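Side-chain contacts in beta-galactosidase (Trichoderma reesei, PDB 3OG2), which probably catalyses the hydrolysis of terminal non-reducing beta-D-galactose residues in beta-D-galactosides, as a glycoside hydrolase of family 35: residues Q133-K138 / A143-H148; G126-W131 / G137-D142; L81-P86 / T150-A155. All blocks are in the same frame, centred on the assembly; numbering follows the deposited sequence. Where two conformers were deposited one is given.

Contact 1 of 3, residues Q133-K138 / A143-H148; sequences QRVKGK and APDYLH. With NAG (2-acetamido-2-deoxy-beta-D-glucopyranose), chain E.
Asp145, in the first turn of helix 144-163, turns back over the loop that leads into that helix and takes hold of Gly137. The contact lies at the surface of the TIM barrel domain, where the N-terminal end of the helix meets its own approach loop. Gly137 N gives a hydrogen bond to Asp145 OD2 (2.8 Å, N-H...O angle 146°). OD2 is met on the syn side, 26° out of the carboxylate plane. The same oxygen accepts from a water, which in turn takes the backbone N-H of Lys136. Asp145 CG stands between the backbone N and the carbonyl carbon, chi1 47°, and this folds the carboxylate back toward its own helix end. OD1 there receives a weak bond from Tyr146 N. Val135 lies alongside the acid, the two side chains running past each other in opposite directions, with Val135 CG1 3.6 Å from Asp145 CG. Ala143, at the N-cap position, sets its CB 3.9 Å from Gly137 CA. The close approach of Ala143 CB and Asp145 OD1 is consistent with a residue without a side chain at Gly137. Tyr146 CB packs 3.8 Å from Lys138 O. On the outer side the loop meets the N-acetylglucosamine attached to Asn689. Arg134 NE donates to NAG O7 (3.0 Å), which lies in the guanidinium plane at its edge, while NH1 forms a salt bridge with Glu830. The extended chain of Lys136 brings NZ 3.2 Å from NAG O6, a second hydrogen bond to the sugar. Two backbone N-H groups of the loop thus share one carboxylate oxygen, one directly and one through water. The negative charge beside the first turn would probably also be eased by the helix dipole.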
loop_
_atom_site.group_PDB
_atom_site.type_symbol
_atom_site.label_atom_id
_atom_site.label_comp_id
_atom_site.label_asym_id
_atom_site.label_seq_id
_atom_site.Cartn_x
_atom_site.Cartn_y
_atom_site.Cartn_z
ATOM N N GLN A 133 -21.101 -15.261 4.297
ATOM C CA GLN A 133 -22.431 -14.816 4.637
ATOM C C GLN A 133 -23.386 -15.989 4.887
ATOM O O GLN A 133 -24.396 -15.768 5.552
ATOM C CB GLN A 133 -23.024 -13.925 3.523
ATOM C CG GLN A 133 -22.168 -12.698 3.229
ATOM C CD GLN A 133 -22.947 -11.537 2.673
ATOM O OE1 GLN A 133 -24.064 -11.721 2.123
ATOM N NE2 GLN A 133 -22.415 -10.300 2.749
ATOM N N ARG A 134 -23.042 -17.185 4.419
ATOM C CA ARG A 134 -23.879 -18.337 4.630
ATOM C C ARG A 134 -23.456 -19.142 5.865
ATOM O O ARG A 134 -23.974 -20.228 6.123
ATOM C CB ARG A 134 -23.810 -19.252 3.406
ATOM C CG ARG A 134 -24.280 -18.494 2.154
ATOM C CD ARG A 134 -24.596 -19.471 1.031
ATOM N NE ARG A 134 -23.545 -20.431 0.669
ATOM C CZ ARG A 134 -22.621 -20.213 -0.279
ATOM N NH1 ARG A 134 -22.606 -19.054 -0.960
ATOM N NH2 ARG A 134 -21.711 -21.137 -0.592
ATOM N N VAL A 135 -22.510 -18.638 6.653
ATOM C CA VAL A 135 -22.111 -19.288 7.919
ATOM C C VAL A 135 -22.864 -18.626 9.033
ATOM O O VAL A 135 -22.749 -17.424 9.240
ATOM C CB VAL A 135 -20.586 -19.132 8.077
ATOM C CG1 VAL A 135 -20.161 -19.621 9.458
ATOM C CG2 VAL A 135 -19.868 -19.926 6.999
ATOM N N LYS A 136 -23.645 -19.431 9.774
ATOM C CA LYS A 136 -24.506 -18.815 10.801
ATOM C C LYS A 136 -23.749 -18.223 11.952
ATOM O O LYS A 136 -24.173 -17.185 12.500
ATOM C CB LYS A 136 -25.468 -19.883 11.335
ATOM C CG LYS A 136 -26.417 -20.414 10.244
ATOM C CD LYS A 136 -27.397 -21.494 10.790
ATOM C CE LYS A 136 -28.075 -22.274 9.658
ATOM N NZ LYS A 136 -28.724 -23.583 9.982
ATOM N N GLY A 137 -22.671 -18.873 12.384
ATOM C CA GLY A 137 -22.004 -18.415 13.610
ATOM C C GLY A 137 -21.319 -17.080 13.448
ATOM O O GLY A 137 -21.032 -16.600 12.335
ATOM N N LYS A 138 -21.001 -16.483 14.606
ATOM C CA LYS A 138 -20.329 -15.197 14.570
ATOM C C LYS A 138 -18.878 -15.310 14.080
ATOM O O LYS A 138 -18.080 -16.159 14.531
ATOM C CB LYS A 138 -20.320 -14.554 15.964
ATOM C CG LYS A 138 -21.715 -14.309 16.518
ATOM C CD LYS A 138 -22.343 -13.074 15.906
ATOM C CE LYS A 138 -23.666 -12.733 16.578
ATOM N NZ LYS A 138 -23.680 -13.068 18.029
ATOM N N ALA A 143 -17.000 -19.998 17.192
ATOM C CA ALA A 143 -18.156 -20.686 16.608
ATOM C C ALA A 143 -17.570 -21.692 15.630
ATOM O O ALA A 143 -16.754 -21.292 14.755
ATOM C CB ALA A 143 -19.116 -19.754 15.882
ATOM N N PRO A 144 -17.862 -22.972 15.767
ATOM C CA PRO A 144 -17.130 -23.978 14.991
ATOM C C PRO A 144 -17.419 -23.897 13.511
ATOM O O PRO A 144 -16.540 -24.316 12.727
ATOM C CB PRO A 144 -17.542 -25.324 15.590
ATOM C CG PRO A 144 -18.878 -25.003 16.216
ATOM C CD PRO A 144 -18.785 -23.587 16.728
ATOM N N ASP A 145 -18.601 -23.383 13.103
ATOM C CA ASP A 145 -18.808 -23.279 11.651
ATOM C C ASP A 145 -17.888 -22.226 11.036
ATOM O O ASP A 145 -17.339 -22.439 9.955
ATOM C CB ASP A 145 -20.270 -22.996 11.300
ATOM C CG ASP A 145 -20.910 -21.886 12.131
ATOM O OD1 ASP A 145 -20.292 -21.327 13.060
ATOM O OD2 ASP A 145 -22.077 -21.515 11.860
ATOM N N TYR A 146 -17.610 -21.139 11.744
ATOM C CA TYR A 146 -16.621 -20.143 11.323
ATOM C C TYR A 146 -15.235 -20.773 11.355
ATOM O O TYR A 146 -14.468 -20.723 10.374
ATOM C CB TYR A 146 -16.667 -18.851 12.195
ATOM C CG TYR A 146 -15.424 -18.016 11.840
ATOM C CD1 TYR A 146 -15.366 -17.373 10.592
ATOM C CD2 TYR A 146 -14.330 -17.929 12.701
ATOM C CE1 TYR A 146 -14.250 -16.621 10.249
ATOM C CE2 TYR A 146 -13.218 -17.212 12.354
ATOM C CZ TYR A 146 -13.180 -16.560 11.121
ATOM O OH TYR A 146 -12.041 -15.860 10.788
ATOM N N LEU A 147 -14.839 -21.357 12.498
ATOM C CA LEU A 147 -13.468 -21.877 12.627
ATOM C C LEU A 147 -13.167 -22.871 11.521
ATOM O O LEU A 147 -12.145 -22.822 10.830
ATOM C CB LEU A 147 -13.250 -22.635 13.959
ATOM C CG LEU A 147 -13.201 -21.721 15.192
ATOM C CD1 LEU A 147 -12.856 -22.581 16.387
ATOM C CD2 LEU A 147 -12.183 -20.587 15.042
ATOM N N HIS A 148 -14.118 -23.812 11.336
ATOM C CA HIS A 148 -13.809 -24.860 10.378
ATOM C C HIS A 148 -13.909 -24.321 8.955
ATOM O O HIS A 148 -13.216 -24.831 8.063
ATOM C CB HIS A 148 -14.698 -26.068 10.682
ATOM C CG HIS A 148 -14.391 -26.641 12.037
ATOM N ND1 HIS A 148 -13.144 -26.746 12.611
ATOM C CD2 HIS A 148 -15.288 -27.169 12.901
ATOM C CE1 HIS A 148 -13.269 -27.312 13.812
ATOM N NE2 HIS A 148 -14.537 -27.557 13.980
HETATM C C1 NAG E . -26.667 -23.434 5.690
HETATM C C2 NAG E . -25.960 -23.989 4.440
HETATM C C3 NAG E . -25.903 -25.506 4.385
HETATM C C4 NAG E . -25.405 -26.129 5.702
HETATM C C5 NAG E . -26.152 -25.444 6.859
HETATM C C6 NAG E . -25.697 -26.031 8.200
HETATM C C7 NAG E . -25.696 -22.898 2.250
HETATM C C8 NAG E . -26.384 -22.822 0.899
HETATM N N2 NAG E . -26.449 -23.467 3.196
HETATM O O3 NAG E . -25.097 -25.978 3.313
HETATM O O4 NAG E . -25.689 -27.534 5.674
HETATM O O5 NAG E . -25.947 -24.013 6.795
HETATM O O6 NAG E . -26.598 -25.810 9.262
HETATM O O7 NAG E . -24.460 -22.776 2.263
HETATM O O HOH W 1 -23.597 -22.280 9.276
#

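Contact 2 of 3, residues G126-W131 / G137-D142; sequences GGFPGW and GKLRTD
Phe128 meets a type II beta turn, Lys138 to Thr141, within the long loop between strand 110-116 and helix 144-163. The outer part of the ring reaches the turn, and the contact is buried and apolar. Phe128 CZ lies 3.6 Å from Arg140 CG, which sits at the ring edge, in its plane. Leu139 reaches the neighbouring part of the ring with two carbons: CB is 3.8 Å from Phe128 CE2, and CD1 touches CD2 and CE2. Phe128 and Leu139 run past each other in opposite directions, whereas Phe128 and Arg140 cross at about a right angle. In this TIM barrel domain the turn stands close to the galactose site: the Arg140 side chain is about 5 Å from those of Asn179 and Glu180. A bend at chi3 carries the Arg140 guanidinium past the ring toward Glu178, and its plane stands 64° from the ring. Its polar end is held by a salt bridge from NH2 to Glu178 and a hydrogen bond from NH1 to Asn790 O. Within the turn, Thr141 OG1 donates to Lys138 O at 2.7 Å, tilted 33° from the carbonyl plane. The Phe128 ring also meets that of Tyr118, and Leu139 touches Tyr146 of helix 144-163.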
loop_
_atom_site.group_PDB
_atom_site.type_symbol
_atom_site.label_atom_id
_atom_site.label_comp_id
_atom_site.label_asym_id
_atom_site.label_seq_id
_atom_site.Cartn_x
_atom_site.Cartn_y
_atom_site.Cartn_z
ATOM N N GLY A 126 -13.111 -7.581 4.215
ATOM C CA GLY A 126 -11.939 -7.629 5.045
ATOM C C GLY A 126 -11.123 -8.920 4.818
ATOM O O GLY A 126 -10.343 -9.295 5.715
ATOM N N GLY A 127 -11.250 -9.508 3.651
ATOM C CA GLY A 127 -10.544 -10.742 3.300
ATOM C C GLY A 127 -11.478 -11.935 3.322
ATOM O O GLY A 127 -11.176 -12.979 2.713
ATOM N N PHE A 128 -12.615 -11.853 4.016
ATOM C CA PHE A 128 -13.504 -12.998 4.098
ATOM C C PHE A 128 -14.210 -13.225 2.753
ATOM O O PHE A 128 -14.851 -12.285 2.258
ATOM C CB PHE A 128 -14.594 -12.732 5.162
ATOM C CG PHE A 128 -14.104 -12.835 6.600
ATOM C CD1 PHE A 128 -12.984 -13.575 6.951
ATOM C CD2 PHE A 128 -14.855 -12.169 7.584
ATOM C CE1 PHE A 128 -12.608 -13.695 8.308
ATOM C CE2 PHE A 128 -14.470 -12.336 8.917
ATOM C CZ PHE A 128 -13.385 -13.111 9.282
ATOM N N PRO A 129 -14.179 -14.430 2.209
ATOM C CA PRO A 129 -14.967 -14.712 1.004
ATOM C C PRO A 129 -16.467 -14.512 1.288
ATOM O O PRO A 129 -16.992 -14.746 2.398
ATOM C CB PRO A 129 -14.720 -16.188 0.719
ATOM C CG PRO A 129 -13.401 -16.467 1.416
ATOM C CD PRO A 129 -13.427 -15.608 2.660
ATOM N N GLY A 130 -17.219 -14.103 0.259
ATOM C CA GLY A 130 -18.639 -13.797 0.449
ATOM C C GLY A 130 -19.462 -15.012 0.896
ATOM O O GLY A 130 -20.552 -14.818 1.455
ATOM N N TRP A 131 -18.956 -16.242 0.642
ATOM C CA TRP A 131 -19.706 -17.388 1.158
ATOM C C TRP A 131 -19.706 -17.486 2.676
ATOM O O TRP A 131 -20.527 -18.263 3.196
ATOM C CB TRP A 131 -19.204 -18.646 0.482
ATOM C CG TRP A 131 -17.742 -18.914 0.370
ATOM C CD1 TRP A 131 -16.958 -18.647 -0.689
ATOM C CD2 TRP A 131 -16.924 -19.553 1.353
ATOM N NE1 TRP A 131 -15.678 -19.045 -0.468
ATOM C CE2 TRP A 131 -15.619 -19.614 0.777
ATOM C CE3 TRP A 131 -17.130 -20.090 2.637
ATOM C CZ2 TRP A 131 -14.512 -20.173 1.427
ATOM C CZ3 TRP A 131 -16.005 -20.639 3.261
ATOM C CH2 TRP A 131 -14.730 -20.679 2.662
ATOM N N GLY A 137 -22.671 -18.873 12.384
ATOM C CA GLY A 137 -22.004 -18.415 13.610
ATOM C C GLY A 137 -21.319 -17.080 13.448
ATOM O O GLY A 137 -21.032 -16.600 12.335
ATOM N N LYS A 138 -21.001 -16.483 14.606
ATOM C CA LYS A 138 -20.329 -15.197 14.570
ATOM C C LYS A 138 -18.878 -15.310 14.080
ATOM O O LYS A 138 -18.080 -16.159 14.531
ATOM C CB LYS A 138 -20.320 -14.554 15.964
ATOM C CG LYS A 138 -21.715 -14.309 16.518
ATOM C CD LYS A 138 -22.343 -13.074 15.906
ATOM C CE LYS A 138 -23.666 -12.733 16.578
ATOM N NZ LYS A 138 -23.680 -13.068 18.029
ATOM N N LEU A 139 -18.543 -14.415 13.156
ATOM C CA LEU A 139 -17.214 -14.446 12.564
ATOM C C LEU A 139 -16.168 -13.989 13.554
ATOM O O LEU A 139 -16.455 -13.137 14.432
ATOM C CB LEU A 139 -17.174 -13.553 11.300
ATOM C CG LEU A 139 -18.306 -13.830 10.306
ATOM C CD1 LEU A 139 -18.270 -12.849 9.146
ATOM C CD2 LEU A 139 -18.353 -15.272 9.815
ATOM N N ARG A 140 -14.946 -14.529 13.452
ATOM C CA ARG A 140 -13.825 -14.168 14.320
ATOM C C ARG A 140 -14.150 -14.548 15.764
ATOM O O ARG A 140 -13.698 -13.892 16.698
ATOM C CB ARG A 140 -13.432 -12.681 14.260
ATOM C CG ARG A 140 -13.112 -12.269 12.798
ATOM C CD ARG A 140 -12.831 -10.787 12.692
ATOM N NE ARG A 140 -11.532 -10.493 13.367
ATOM C CZ ARG A 140 -11.186 -9.245 13.731
ATOM N NH1 ARG A 140 -12.023 -8.220 13.510
ATOM N NH2 ARG A 140 -10.025 -9.074 14.327
ATOM N N THR A 141 -14.882 -15.644 15.925
ATOM C CA THR A 141 -15.072 -16.270 17.248
ATOM C C THR A 141 -14.808 -17.756 17.127
ATOM O O THR A 141 -14.584 -18.249 16.009
ATOM C CB THR A 141 -16.490 -16.072 17.781
ATOM O OG1 THR A 141 -17.411 -16.913 17.070
ATOM C CG2 THR A 141 -16.943 -14.617 17.691
ATOM N N ASP A 142 -14.893 -18.469 18.260
ATOM C CA ASP A 142 -14.710 -19.936 18.091
ATOM C C ASP A 142 -16.009 -20.659 17.755
ATOM O O ASP A 142 -16.018 -21.890 17.926
ATOM C CB ASP A 142 -13.976 -20.547 19.282
ATOM C CG ASP A 142 -14.619 -20.211 20.614
ATOM O OD1 ASP A 142 -15.448 -19.306 20.691
ATOM O OD2 ASP A 142 -14.208 -20.941 21.559
#

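Contact 3 of 3, residues L81-P86 / T150-A155; sequences LLEGKP and TDNYVA
Glu83 and Asn152 meet with their flat groups steeply turned, the carboxylate and amide planes 60° apart. Asn152 ND2 donates to Glu83 OE2 at 3.1 Å, and the bond is almost straight at 175°. The acceptor lies in the amide plane of Asn152. On the acid's side, however, the N-H arrives from above the carboxylate plane, 63° out of it. With CG anti to the backbone N and the chain extended beyond it, Glu83 reaches helix 144-163 with its carboxylate. Its other oxygen, OE1, faces Tyr153, where the nearest side-chain atom is CB at 3.8 Å. A water accepts from the backbone N-H of Tyr153 and lies 2.7 Å from Glu83 OE1. Both carboxylate oxygens have further partners on their own side: Trp79 NE1 donates to OE1 and Gly87 N to OE2. The buried acid is therefore gripped by several N-H groups, which would probably stabilise its negative charge. Were this acid an alanine, the Asn152 amide, the Trp79 indole N-H and Gly87 N would probably lose the carboxylate they share, and the space beside Tyr153 CB would be left unfilled. Next to the acid, the Tyr153 ring presents its edge to Leu82, whose CD1 lies 4.3 Å from CE1, a loose apolar touch near the ring plane. The phenol end points on to the barrel, where OH is hydrogen-bonded to Pro115 O of strand 110-116. The Tyr153 side chain is about 6 Å from that of Ile119, a galactose-binding residue. The contact joins the end of the short helix 79-82, which follows strand 72-76, and the loop just after it to the middle of helix 144-163, with strand 110-116 receiving the tyrosine OH through Pro115 O.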
loop_
_atom_site.group_PDB
_atom_site.type_symbol
_atom_site.label_atom_id
_atom_site.label_comp_id
_atom_site.label_asym_id
_atom_site.label_seq_id
_atom_site.Cartn_x
_atom_site.Cartn_y
_atom_site.Cartn_z
ATOM N N LEU A 81 -9.617 -13.979 -2.533
ATOM C CA LEU A 81 -9.105 -14.249 -3.905
ATOM C C LEU A 81 -8.626 -15.671 -4.098
ATOM O O LEU A 81 -8.532 -16.086 -5.262
ATOM C CB LEU A 81 -7.953 -13.261 -4.190
ATOM C CG LEU A 81 -8.428 -11.784 -4.314
ATOM C CD1 LEU A 81 -7.187 -10.889 -4.362
ATOM C CD2 LEU A 81 -9.285 -11.612 -5.545
ATOM N N LEU A 82 -8.295 -16.353 -2.979
ATOM C CA LEU A 82 -7.670 -17.678 -3.095
ATOM C C LEU A 82 -8.609 -18.809 -2.816
ATOM O O LEU A 82 -8.253 -19.968 -3.092
ATOM C CB LEU A 82 -6.496 -17.752 -2.098
ATOM C CG LEU A 82 -5.485 -16.620 -2.247
ATOM C CD1 LEU A 82 -4.248 -16.943 -1.408
ATOM C CD2 LEU A 82 -5.058 -16.397 -3.698
ATOM N N GLU A 83 -9.790 -18.563 -2.263
ATOM C CA GLU A 83 -10.756 -19.642 -2.039
ATOM C C GLU A 83 -12.145 -19.130 -2.395
ATOM O O GLU A 83 -13.087 -19.183 -1.602
ATOM C CB GLU A 83 -10.670 -20.213 -0.610
ATOM C CG GLU A 83 -11.293 -21.611 -0.543
ATOM C CD GLU A 83 -11.428 -22.157 0.860
ATOM O OE1 GLU A 83 -11.212 -21.443 1.824
ATOM O OE2 GLU A 83 -11.788 -23.359 0.984
ATOM N N GLY A 84 -12.238 -18.610 -3.638
ATOM C CA GLY A 84 -13.539 -18.100 -4.085
ATOM C C GLY A 84 -14.606 -19.172 -4.099
ATOM O O GLY A 84 -15.779 -18.872 -3.880
ATOM N N LYS A 85 -14.246 -20.431 -4.366
ATOM C CA LYS A 85 -15.160 -21.553 -4.207
ATOM C C LYS A 85 -14.831 -22.313 -2.933
ATOM O O LYS A 85 -13.650 -22.700 -2.783
ATOM C CB LYS A 85 -15.051 -22.531 -5.381
ATOM C CG LYS A 85 -16.019 -23.658 -5.207
ATOM C CD LYS A 85 -16.795 -24.147 -6.311
ATOM C CE LYS A 85 -17.669 -25.391 -5.983
ATOM N NZ LYS A 85 -17.604 -26.301 -7.164
ATOM N N PRO A 86 -15.754 -22.464 -2.027
ATOM C CA PRO A 86 -15.428 -23.107 -0.770
ATOM C C PRO A 86 -14.848 -24.493 -1.024
ATOM O O PRO A 86 -15.419 -25.277 -1.812
ATOM C CB PRO A 86 -16.748 -23.227 -0.024
ATOM C CG PRO A 86 -17.732 -22.436 -0.817
ATOM C CD PRO A 86 -17.147 -22.050 -2.125
ATOM N N THR A 150 -12.437 -21.701 8.060
ATOM C CA THR A 150 -11.101 -21.116 7.809
ATOM C C THR A 150 -10.007 -22.164 7.636
ATOM O O THR A 150 -8.877 -21.836 7.231
ATOM C CB THR A 150 -10.658 -20.184 8.948
ATOM O OG1 THR A 150 -10.358 -20.942 10.131
ATOM C CG2 THR A 150 -11.661 -19.095 9.267
ATOM N N ASP A 151 -10.308 -23.418 7.991
ATOM C CA ASP A 151 -9.229 -24.400 8.122
ATOM C C ASP A 151 -8.523 -24.670 6.808
ATOM O O ASP A 151 -7.280 -24.776 6.778
ATOM C CB ASP A 151 -9.762 -25.759 8.611
ATOM C CG ASP A 151 -10.081 -25.762 10.101
ATOM O OD1 ASP A 151 -9.490 -24.982 10.880
ATOM O OD2 ASP A 151 -10.891 -26.634 10.502
ATOM N N ASN A 152 -9.236 -24.854 5.719
ATOM C CA ASN A 152 -8.600 -25.198 4.453
ATOM C C ASN A 152 -7.704 -24.047 4.008
ATOM O O ASN A 152 -6.566 -24.297 3.559
ATOM C CB ASN A 152 -9.703 -25.477 3.410
ATOM C CG ASN A 152 -9.107 -26.010 2.115
ATOM O OD1 ASN A 152 -8.262 -26.902 2.094
ATOM N ND2 ASN A 152 -9.574 -25.476 0.984
ATOM N N TYR A 153 -8.158 -22.819 4.106
ATOM C CA TYR A 153 -7.340 -21.684 3.687
ATOM C C TYR A 153 -6.106 -21.614 4.543
ATOM O O TYR A 153 -4.987 -21.470 4.011
ATOM C CB TYR A 153 -8.187 -20.379 3.845
ATOM C CG TYR A 153 -7.308 -19.162 3.744
ATOM C CD1 TYR A 153 -6.728 -18.774 2.508
ATOM C CD2 TYR A 153 -7.042 -18.376 4.862
ATOM C CE1 TYR A 153 -5.898 -17.619 2.462
ATOM C CE2 TYR A 153 -6.240 -17.273 4.814
ATOM C CZ TYR A 153 -5.671 -16.893 3.612
ATOM O OH TYR A 153 -4.874 -15.780 3.557
ATOM N N VAL A 154 -6.226 -21.710 5.866
ATOM C CA VAL A 154 -4.997 -21.533 6.671
ATOM C C VAL A 154 -4.042 -22.663 6.440
ATOM O O VAL A 154 -2.815 -22.455 6.316
ATOM C CB VAL A 154 -5.302 -21.322 8.169
ATOM C CG1 VAL A 154 -3.996 -21.121 8.916
ATOM C CG2 VAL A 154 -6.267 -20.120 8.321
ATOM N N ALA A 155 -4.544 -23.905 6.319
ATOM C CA ALA A 155 -3.652 -25.022 6.084
ATOM C C ALA A 155 -2.838 -24.808 4.827
ATOM O O ALA A 155 -1.627 -25.084 4.804
ATOM C CB ALA A 155 -4.464 -26.314 6.011
HETATM O O HOH W 2 -10.851 -22.407 4.281
#

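All three contacts lie in the TIM barrel domain. The centres of contacts 1 and 2 are about 7 Å apart, and the two share Gly137 and Lys138. The centre of contact 3 is about 14 Å from that of contact 1 and about 12 Å from that of contact 2. Along the chain the order is 81-86, 126-131, 133-138, the overlapping 137-142, 143-148 and 150-155. Trp131 NE1 probably bonds to Glu83 O, joining contact 2 to contact 3. Contact 1 ties the loop after strand 110-116 to the start of helix 144-163, contact 2 joins two parts of that loop, and contact 3 joins 81-86 to the same helix further along. Contacts 2 and 3 lie close to the galactose site.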